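Local coordinates for esterase family protein (Staphylococcus aureus, PDB 7L0A) that probably hydrolyses S-formylglutathione to formate and glutathione, as a serine esterase of the alpha/beta-hydrolase fold, at residues Thr67-Tyr72 with Val80-Val85; Ile12-His17 with His111-Leu116; Tyr190-Ala195 with Ile223-Arg228. All blocks are in the same frame, centred on the assembly; numbering follows the deposited sequence.

Interaction 1. Residues Thr67-Tyr72 with Val80-Val85; sequences TSIERY and VIMPNV
Ile69, whose side chain meets Val80 and Met82, is fixed at its backbone by the Thr67 hydroxyl: Ile69 N donates to Thr67 OG1 over 3.0 Å with an N-H...O angle of 145°, an ST turn. The same oxygen is also hydrogen-bonded to the carbonyl of Tyr63 in helix 62-66, so one hydroxyl ties the end of that helix to the first turn of helix 69-75. From this start the Ile69 side chain runs out fully extended, CG1 anti to the backbone N (chi1 -173°) and chi2 at 180°, which carries CD1 to the strand. There Ile69 CD1 meets Val80 CG1 tip to tip at 4.1 Å. Met82, two residues further along strand 79-83 and on the same face of the sheet, brings its sulfur in beside it, with Met82 SD 4.5 Å from Ile69 CD1. Leu52 of the neighbouring strand 49-53 touches both Ile69 and Val80, while Ile255 of helix 244-259 also packs on Ile69. Strands 49-53 and 79-83 are parallel neighbours in the sheet, and helices 62-66 and 69-75 lie in the beta-alpha-beta crossover between them. All three touching residues are buried and meet through methyl groups and a thioether, which implies that this contact rests on dispersion and the exclusion of water, while polar bonds within the segment set where Ile69 starts.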
loop_
_atom_site.group_PDB
_atom_site.type_symbol
_atom_site.label_atom_id
_atom_site.label_comp_id
_atom_site.label_asym_id
_atom_site.label_seq_id
_atom_site.Cartn_x
_atom_site.Cartn_y
_atom_site.Cartn_z
ATOM N N THR B 67 -16.329 11.537 -4.718
ATOM C CA THR B 67 -16.144 11.692 -6.159
ATOM C C THR B 67 -16.026 10.302 -6.756
ATOM O O THR B 67 -15.950 9.303 -6.034
ATOM C CB THR B 67 -14.895 12.515 -6.532
ATOM O OG1 THR B 67 -13.723 11.705 -6.396
ATOM C CG2 THR B 67 -14.750 13.751 -5.677
ATOM N N SER B 68 -15.964 10.235 -8.085
ATOM C CA SER B 68 -15.611 8.999 -8.771
ATOM C C SER B 68 -14.170 9.017 -9.258
ATOM O O SER B 68 -13.870 8.471 -10.316
ATOM C CB SER B 68 -16.571 8.741 -9.931
ATOM O OG SER B 68 -17.896 8.505 -9.498
ATOM N N ILE B 69 -13.243 9.619 -8.496
ATOM C CA ILE B 69 -11.880 9.759 -8.988
ATOM C C ILE B 69 -11.267 8.433 -9.427
ATOM O O ILE B 69 -10.546 8.381 -10.427
ATOM C CB ILE B 69 -11.006 10.463 -7.937
ATOM C CG1 ILE B 69 -9.623 10.768 -8.538
ATOM C CG2 ILE B 69 -10.889 9.702 -6.676
ATOM C CD1 ILE B 69 -8.709 11.447 -7.591
ATOM N N GLU B 70 -11.521 7.344 -8.710
ATOM C CA GLU B 70 -10.897 6.087 -9.110
ATOM C C GLU B 70 -11.332 5.670 -10.518
ATOM O O GLU B 70 -10.528 5.150 -11.305
ATOM C CB GLU B 70 -11.188 4.964 -8.117
ATOM C CG GLU B 70 -10.475 3.685 -8.562
ATOM C CD GLU B 70 -10.575 2.519 -7.587
ATOM O OE1 GLU B 70 -10.825 2.775 -6.387
ATOM O OE2 GLU B 70 -10.376 1.370 -8.014
ATOM N N ARG B 71 -12.608 5.877 -10.850
ATOM C CA ARG B 71 -13.099 5.568 -12.189
ATOM C C ARG B 71 -12.378 6.408 -13.244
ATOM O O ARG B 71 -12.040 5.901 -14.321
ATOM C CB ARG B 71 -14.625 5.772 -12.221
ATOM C CG ARG B 71 -15.270 5.480 -13.542
ATOM C CD ARG B 71 -16.739 5.187 -13.388
ATOM N NE ARG B 71 -17.492 6.196 -12.647
ATOM C CZ ARG B 71 -17.968 7.329 -13.157
ATOM N NH1 ARG B 71 -17.749 7.640 -14.420
ATOM N NH2 ARG B 71 -18.658 8.166 -12.393
ATOM N N TYR B 72 -12.135 7.686 -12.952
ATOM C CA TYR B 72 -11.436 8.536 -13.904
ATOM C C TYR B 72 -9.987 8.093 -14.063
ATOM O O TYR B 72 -9.453 8.018 -15.190
ATOM C CB TYR B 72 -11.510 9.989 -13.462
ATOM C CG TYR B 72 -12.879 10.493 -13.035
ATOM C CD1 TYR B 72 -14.052 10.026 -13.623
ATOM C CD2 TYR B 72 -12.993 11.440 -12.011
ATOM C CE1 TYR B 72 -15.293 10.466 -13.218
ATOM C CE2 TYR B 72 -14.227 11.895 -11.607
ATOM C CZ TYR B 72 -15.379 11.412 -12.211
ATOM O OH TYR B 72 -16.614 11.871 -11.816
ATOM N N VAL B 80 -2.832 7.409 -8.295
ATOM C CA VAL B 80 -3.149 8.581 -7.472
ATOM C C VAL B 80 -2.782 8.321 -6.015
ATOM O O VAL B 80 -3.111 7.268 -5.445
ATOM C CB VAL B 80 -4.635 8.986 -7.596
ATOM C CG1 VAL B 80 -4.869 10.330 -6.876
ATOM C CG2 VAL B 80 -5.035 9.137 -9.043
ATOM N N ILE B 81 -2.101 9.301 -5.406
ATOM C CA ILE B 81 -1.660 9.257 -4.016
ATOM C C ILE B 81 -2.478 10.289 -3.261
ATOM O O ILE B 81 -2.447 11.481 -3.597
ATOM C CB ILE B 81 -0.148 9.585 -3.902
ATOM C CG1 ILE B 81 0.645 8.928 -5.011
ATOM C CG2 ILE B 81 0.364 9.291 -2.496
ATOM C CD1 ILE B 81 0.613 7.390 -4.967
ATOM N N MET B 82 -3.198 9.851 -2.228
ATOM C CA MET B 82 -4.046 10.729 -1.432
ATOM C C MET B 82 -3.609 10.632 0.023
ATOM O O MET B 82 -4.117 9.786 0.771
ATOM C CB MET B 82 -5.522 10.324 -1.625
ATOM C CG MET B 82 -6.065 10.724 -3.011
ATOM S SD MET B 82 -7.487 9.760 -3.629
ATOM C CE MET B 82 -6.681 8.246 -4.061
ATOM N N PRO B 83 -2.726 11.507 0.485
ATOM C CA PRO B 83 -2.323 11.456 1.888
ATOM C C PRO B 83 -3.316 12.132 2.804
ATOM O O PRO B 83 -3.973 13.114 2.440
ATOM C CB PRO B 83 -0.996 12.236 1.915
ATOM C CG PRO B 83 -1.112 13.190 0.776
ATOM C CD PRO B 83 -1.914 12.452 -0.302
ATOM N N ASN B 84 -3.391 11.616 4.032
ATOM C CA ASN B 84 -4.074 12.360 5.079
ATOM C C ASN B 84 -3.244 13.578 5.484
ATOM O O ASN B 84 -2.029 13.493 5.652
ATOM C CB ASN B 84 -4.286 11.508 6.319
ATOM C CG ASN B 84 -4.965 12.265 7.427
ATOM O OD1 ASN B 84 -6.155 12.568 7.351
ATOM N ND2 ASN B 84 -4.192 12.633 8.457
ATOM N N VAL B 85 -3.918 14.710 5.657
ATOM C CA VAL B 85 -3.272 15.938 6.109
ATOM C C VAL B 85 -3.953 16.401 7.396
ATOM O O VAL B 85 -5.165 16.669 7.411
ATOM C CB VAL B 85 -3.310 17.027 5.023
ATOM C CG1 VAL B 85 -2.638 18.279 5.525
ATOM C CG2 VAL B 85 -2.702 16.518 3.751
#

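Interaction 2. Residues Ile12-His17 with His111-Leu116; sequences ISLNYH and HQIFPL
In the alpha/beta-hydrolase sheet, strand 9-17, outermost within the chain, is covered on one face by the C-terminal end of helix 99-113, with Ile12 and Leu14 turned toward Ile113 and Phe114. The backbones stay well apart, 11.1 Å between Ile12 CA and Phe114 CA, and the space is bridged by side chains alone. Phe114 is the first residue to leave the helix. Its ring is approached obliquely by Ile12, with Ile12 CD1 3.8 Å from Phe114 CE1; in the Leu14 conformer described, Leu14 CD1 also comes in obliquely, 4.4 Å from Phe114 CZ. The dimer interface passes close by. Residues 12-15 pair in an antiparallel ladder with a strand of the second subunit, so the sheet continues into that chain, and Phe114 meets Phe114 of the second subunit with ring planes about 50° apart. Ile12 also packs on Ile12 of the second subunit, so the same apolar side chains serve both this contact and the interface. Ile113 has a chi1 of 63°, with CG1 between the backbone N and carbonyl carbon; from there its chain extends to the strand, and, in that same conformer, Leu14 CD1 meets Ile113 CD1 tip to tip at 4.0 Å.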
loop_
_atom_site.group_PDB
_atom_site.type_symbol
_atom_site.label_atom_id
_atom_site.label_comp_id
_atom_site.label_asym_id
_atom_site.label_seq_id
_atom_site.Cartn_x
_atom_site.Cartn_y
_atom_site.Cartn_z
ATOM N N ILE B 12 -5.499 0.637 -2.404
ATOM C CA ILE B 12 -4.558 0.401 -1.313
ATOM C C ILE B 12 -4.804 1.387 -0.188
ATOM O O ILE B 12 -4.894 2.595 -0.422
ATOM C CB ILE B 12 -3.106 0.492 -1.832
ATOM C CG1 ILE B 12 -2.919 -0.427 -3.037
ATOM C CG2 ILE B 12 -2.139 0.266 -0.696
ATOM C CD1 ILE B 12 -1.530 -0.380 -3.636
ATOM N N SER B 13 -4.882 0.872 1.036
ATOM C CA SER B 13 -4.848 1.698 2.240
ATOM C C SER B 13 -3.561 1.400 2.999
ATOM O O SER B 13 -3.226 0.239 3.236
ATOM C CB SER B 13 -6.050 1.451 3.138
ATOM O OG SER B 13 -7.259 1.810 2.509
ATOM N N LEU B 14 -2.828 2.446 3.375
ATOM C CA LEU B 14 -1.554 2.283 4.059
ATOM C C LEU B 14 -1.508 3.147 5.309
ATOM O O LEU B 14 -1.777 4.346 5.245
ATOM C CB LEU B 14 -0.408 2.655 3.090
ATOM C CG LEU B 14 1.055 2.439 3.458
ATOM C CD1 LEU B 14 1.841 2.223 2.166
ATOM C CD2 LEU B 14 1.627 3.604 4.259
ATOM N N ASN B 15 -1.149 2.535 6.437
ATOM C CA ASN B 15 -0.981 3.203 7.732
ATOM C C ASN B 15 0.488 3.061 8.094
ATOM O O ASN B 15 0.990 1.947 8.198
ATOM C CB ASN B 15 -1.884 2.554 8.788
ATOM C CG ASN B 15 -1.841 3.239 10.126
ATOM O OD1 ASN B 15 -0.811 3.716 10.562
ATOM N ND2 ASN B 15 -2.976 3.249 10.811
ATOM N N TYR B 16 1.193 4.178 8.262
ATOM C CA TYR B 16 2.627 4.096 8.525
ATOM C C TYR B 16 3.003 5.155 9.551
ATOM O O TYR B 16 2.278 6.120 9.756
ATOM C CB TYR B 16 3.476 4.251 7.237
ATOM C CG TYR B 16 3.614 5.649 6.703
ATOM C CD1 TYR B 16 2.519 6.364 6.185
ATOM C CD2 TYR B 16 4.827 6.293 6.781
ATOM C CE1 TYR B 16 2.680 7.682 5.725
ATOM C CE2 TYR B 16 4.980 7.593 6.348
ATOM C CZ TYR B 16 3.914 8.284 5.830
ATOM O OH TYR B 16 4.059 9.585 5.395
ATOM N N HIS B 17 4.132 4.941 10.218
ATOM C CA HIS B 17 4.704 5.980 11.072
ATOM C C HIS B 17 5.520 6.965 10.233
ATOM O O HIS B 17 6.455 6.580 9.535
ATOM C CB HIS B 17 5.590 5.362 12.151
ATOM C CG HIS B 17 6.139 6.379 13.092
ATOM N ND1 HIS B 17 7.328 7.035 12.865
ATOM C CD2 HIS B 17 5.640 6.876 14.241
ATOM C CE1 HIS B 17 7.550 7.879 13.858
ATOM N NE2 HIS B 17 6.535 7.808 14.700
ATOM N N HIS B 111 7.235 6.710 -4.071
ATOM C CA HIS B 111 8.049 6.469 -5.262
ATOM C C HIS B 111 9.164 5.465 -4.994
ATOM O O HIS B 111 9.598 4.788 -5.933
ATOM C CB HIS B 111 8.634 7.752 -5.828
ATOM C CG HIS B 111 7.625 8.607 -6.547
ATOM N ND1 HIS B 111 6.746 9.438 -5.884
ATOM C CD2 HIS B 111 7.391 8.787 -7.864
ATOM C CE1 HIS B 111 5.999 10.081 -6.768
ATOM N NE2 HIS B 111 6.385 9.707 -7.980
ATOM N N GLN B 112 9.583 5.288 -3.744
ATOM C CA GLN B 112 10.519 4.211 -3.439
ATOM C C GLN B 112 9.843 2.852 -3.413
ATOM O O GLN B 112 10.390 1.874 -3.939
ATOM C CB GLN B 112 11.235 4.452 -2.106
ATOM C CG GLN B 112 12.172 5.648 -2.067
ATOM C CD GLN B 112 13.366 5.512 -2.992
ATOM O OE1 GLN B 112 14.263 4.722 -2.732
ATOM N NE2 GLN B 112 13.385 6.293 -4.064
ATOM N N ILE B 113 8.679 2.753 -2.743
ATOM C CA ILE B 113 8.100 1.430 -2.492
ATOM C C ILE B 113 7.094 0.960 -3.537
ATOM O O ILE B 113 6.719 -0.227 -3.525
ATOM C CB ILE B 113 7.406 1.287 -1.123
ATOM C CG1 ILE B 113 6.197 2.206 -0.944
ATOM C CG2 ILE B 113 8.378 1.511 0.010
ATOM C CD1 ILE B 113 5.289 1.794 0.245
ATOM N N PHE B 114 6.637 1.836 -4.429
ATOM C CA PHE B 114 5.700 1.472 -5.480
ATOM C C PHE B 114 6.275 1.735 -6.876
ATOM O O PHE B 114 7.224 2.522 -7.047
ATOM C CB PHE B 114 4.355 2.223 -5.378
ATOM C CG PHE B 114 3.507 1.842 -4.202
ATOM C CD1 PHE B 114 2.958 0.569 -4.111
ATOM C CD2 PHE B 114 3.211 2.762 -3.223
ATOM C CE1 PHE B 114 2.162 0.231 -3.027
ATOM C CE2 PHE B 114 2.420 2.424 -2.150
ATOM C CZ PHE B 114 1.895 1.153 -2.056
ATOM N N PRO B 115 5.709 1.091 -7.914
ATOM C CA PRO B 115 6.239 1.263 -9.294
ATOM C C PRO B 115 5.735 2.532 -9.975
ATOM O O PRO B 115 4.948 2.510 -10.937
ATOM C CB PRO B 115 5.748 -0.015 -9.989
ATOM C CG PRO B 115 4.452 -0.320 -9.298
ATOM C CD PRO B 115 4.687 0.035 -7.837
ATOM N N LEU B 116 6.163 3.672 -9.439
ATOM C CA LEU B 116 5.720 4.985 -9.870
ATOM C C LEU B 116 6.868 5.664 -10.601
ATOM O O LEU B 116 8.016 5.615 -10.141
ATOM C CB LEU B 116 5.311 5.835 -8.671
ATOM C CG LEU B 116 4.305 5.213 -7.705
ATOM C CD1 LEU B 116 3.949 6.141 -6.597
ATOM C CD2 LEU B 116 3.078 4.808 -8.511
#

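Interaction 3. Residues Tyr190-Ala195 with Ile223-Arg228; sequences YLLDKA and IDYLSR
Tyr225 OH donates to Asp193 OD1 over a short 2.5 Å, a polar bond between the two helix segments. It uses the syn lone pair of the carboxylate, on the side of the other oxygen, and OD1 lies in the plane of the phenol ring at its edge, while the carboxylate plane itself is turned 73° from that of the ring. Deeper in, Leu192 reaches across between the helices. With CG anti to the backbone N (chi1 -178°), it sends Leu192 CD2 to the ring edge, 3.6 Å from Tyr225 CD2. The same methyl is also 3.6 Å from Leu226 CD2, where the two leucine side chains cross at about a right angle. Further out, Leu140 of helix 130-141 backs Leu192, and Ile207 of strand 204-210 backs Leu226, joining the pair to the rest of the core. The two helix segments run nearly parallel, at 17°, with axes 11.9 Å apart, a separation bridged by side chains. Helix 188-197 precedes strand 204-210 and helix 216-228 joins it to strand 234-238, so the contact pairs two neighbouring helices of the alpha/beta-hydrolase fold, with leucines inside and the Tyr225-Asp193 bond toward the surface.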
loop_
_atom_site.group_PDB
_atom_site.type_symbol
_atom_site.label_atom_id
_atom_site.label_comp_id
_atom_site.label_asym_id
_atom_site.label_seq_id
_atom_site.Cartn_x
_atom_site.Cartn_y
_atom_site.Cartn_z
ATOM N N TYR B 190 4.411 35.877 -2.917
ATOM C CA TYR B 190 5.852 35.963 -2.715
ATOM C C TYR B 190 6.564 34.796 -3.373
ATOM O O TYR B 190 7.607 34.976 -4.008
ATOM C CB TYR B 190 6.171 35.993 -1.212
ATOM C CG TYR B 190 7.648 35.919 -0.878
ATOM C CD1 TYR B 190 8.288 34.685 -0.700
ATOM C CD2 TYR B 190 8.394 37.070 -0.744
ATOM C CE1 TYR B 190 9.630 34.620 -0.420
ATOM C CE2 TYR B 190 9.726 37.012 -0.452
ATOM C CZ TYR B 190 10.336 35.792 -0.278
ATOM O OH TYR B 190 11.682 35.769 0.011
ATOM N N LEU B 191 6.006 33.591 -3.246
ATOM C CA LEU B 191 6.631 32.445 -3.890
ATOM C C LEU B 191 6.646 32.618 -5.400
ATOM O O LEU B 191 7.592 32.208 -6.084
ATOM C CB LEU B 191 5.888 31.182 -3.511
ATOM C CG LEU B 191 5.981 30.741 -2.040
ATOM C CD1 LEU B 191 5.068 29.547 -1.827
ATOM C CD2 LEU B 191 7.396 30.391 -1.700
ATOM N N LEU B 192 5.582 33.200 -5.938
ATOM C CA LEU B 192 5.494 33.403 -7.377
ATOM C C LEU B 192 6.573 34.359 -7.850
ATOM O O LEU B 192 7.284 34.079 -8.828
ATOM C CB LEU B 192 4.104 33.916 -7.715
ATOM C CG LEU B 192 3.714 34.169 -9.168
ATOM C CD1 LEU B 192 3.817 32.941 -10.035
ATOM C CD2 LEU B 192 2.276 34.700 -9.104
ATOM N N ASP B 193 6.709 35.487 -7.159
ATOM C CA ASP B 193 7.727 36.464 -7.520
ATOM C C ASP B 193 9.130 35.883 -7.406
ATOM O O ASP B 193 10.003 36.190 -8.229
ATOM C CB ASP B 193 7.584 37.702 -6.651
ATOM C CG ASP B 193 6.330 38.500 -6.965
ATOM O OD1 ASP B 193 5.767 38.354 -8.081
ATOM O OD2 ASP B 193 5.924 39.290 -6.087
ATOM N N LYS B 194 9.365 35.045 -6.397
ATOM C CA LYS B 194 10.678 34.442 -6.222
ATOM C C LYS B 194 10.963 33.405 -7.306
ATOM O O LYS B 194 12.070 33.362 -7.855
ATOM C CB LYS B 194 10.766 33.819 -4.828
ATOM C CG LYS B 194 12.136 33.339 -4.411
ATOM C CD LYS B 194 12.087 32.818 -2.990
ATOM C CE LYS B 194 13.407 32.160 -2.614
ATOM N NZ LYS B 194 13.583 30.897 -3.386
ATOM N N ALA B 195 9.966 32.580 -7.647
ATOM C CA ALA B 195 10.178 31.514 -8.624
ATOM C C ALA B 195 10.622 32.078 -9.965
ATOM O O ALA B 195 11.533 31.535 -10.602
ATOM C CB ALA B 195 8.896 30.696 -8.783
ATOM N N ILE B 223 -5.154 34.905 -11.016
ATOM C CA ILE B 223 -4.841 34.677 -12.425
ATOM C C ILE B 223 -4.590 35.991 -13.152
ATOM O O ILE B 223 -3.843 36.031 -14.131
ATOM C CB ILE B 223 -5.925 33.859 -13.147
ATOM C CG1 ILE B 223 -7.260 34.590 -13.193
ATOM C CG2 ILE B 223 -6.075 32.525 -12.457
ATOM C CD1 ILE B 223 -8.338 33.819 -13.964
ATOM N N ASP B 224 -5.238 37.076 -12.734
ATOM C CA ASP B 224 -4.925 38.383 -13.291
ATOM C C ASP B 224 -3.466 38.763 -13.045
ATOM O O ASP B 224 -2.783 39.297 -13.939
ATOM C CB ASP B 224 -5.875 39.408 -12.679
ATOM C CG ASP B 224 -7.247 39.412 -13.334
ATOM O OD1 ASP B 224 -7.437 38.674 -14.324
ATOM O OD2 ASP B 224 -8.142 40.140 -12.842
ATOM N N TYR B 225 -2.959 38.489 -11.846
ATOM C CA TYR B 225 -1.550 38.724 -11.582
ATOM C C TYR B 225 -0.664 37.807 -12.423
ATOM O O TYR B 225 0.322 38.264 -13.016
ATOM C CB TYR B 225 -1.250 38.591 -10.076
ATOM C CG TYR B 225 0.175 39.003 -9.736
ATOM C CD1 TYR B 225 0.630 40.285 -10.011
ATOM C CD2 TYR B 225 1.077 38.105 -9.155
ATOM C CE1 TYR B 225 1.939 40.661 -9.718
ATOM C CE2 TYR B 225 2.389 38.475 -8.872
ATOM C CZ TYR B 225 2.812 39.765 -9.150
ATOM O OH TYR B 225 4.115 40.123 -8.864
ATOM N N LEU B 226 -0.993 36.515 -12.506
ATOM C CA LEU B 226 -0.264 35.633 -13.417
ATOM C C LEU B 226 -0.163 36.242 -14.815
ATOM O O LEU B 226 0.907 36.227 -15.442
ATOM C CB LEU B 226 -0.940 34.267 -13.505
ATOM C CG LEU B 226 -0.879 33.399 -12.266
ATOM C CD1 LEU B 226 -1.621 32.071 -12.581
ATOM C CD2 LEU B 226 0.530 33.121 -11.855
ATOM N N SER B 227 -1.289 36.753 -15.337
ATOM C CA SER B 227 -1.268 37.344 -16.670
ATOM C C SER B 227 -0.301 38.534 -16.721
ATOM O O SER B 227 0.439 38.717 -17.701
ATOM C CB SER B 227 -2.667 37.815 -17.082
ATOM O OG SER B 227 -3.518 36.703 -17.364
ATOM N N ARG B 228 -0.310 39.369 -15.676
ATOM C CA ARG B 228 0.501 40.587 -15.701
ATOM C C ARG B 228 1.993 40.279 -15.631
ATOM O O ARG B 228 2.801 41.050 -16.150
ATOM C CB ARG B 228 0.112 41.531 -14.556
ATOM C CG ARG B 228 -1.260 42.199 -14.768
ATOM C CD ARG B 228 -1.549 43.345 -13.813
ATOM N NE ARG B 228 -1.471 43.011 -12.395
ATOM C CZ ARG B 228 -2.469 42.477 -11.694
ATOM N NH1 ARG B 228 -3.601 42.183 -12.283
ATOM N NH2 ARG B 228 -2.324 42.232 -10.403
#

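How the interactions relate
Interactions 1 and 2 belong to one side of the molecule and both reach the same sheet. Their centres are 14 Å apart, and they touch directly where Ile81 CD1 packs on Leu116 CD1 at 3.9 Å. Interaction 1 is also nested, along the chain, inside the loop that interaction 2 closes. Both are buried and apolar across the segments, but no other chain of the assembly touches the segments of interaction 1, whereas interaction 2 adjoins the subunit interface. Interaction 3 stands on the opposite side of the chain's centre, with nearest atoms about 16 Å from interaction 1 and about 20 Å from interaction 2. It joins helix to helix rather than helix to strand, is partly buried, and combines apolar packing with a tyrosine-carboxylate hydrogen bond.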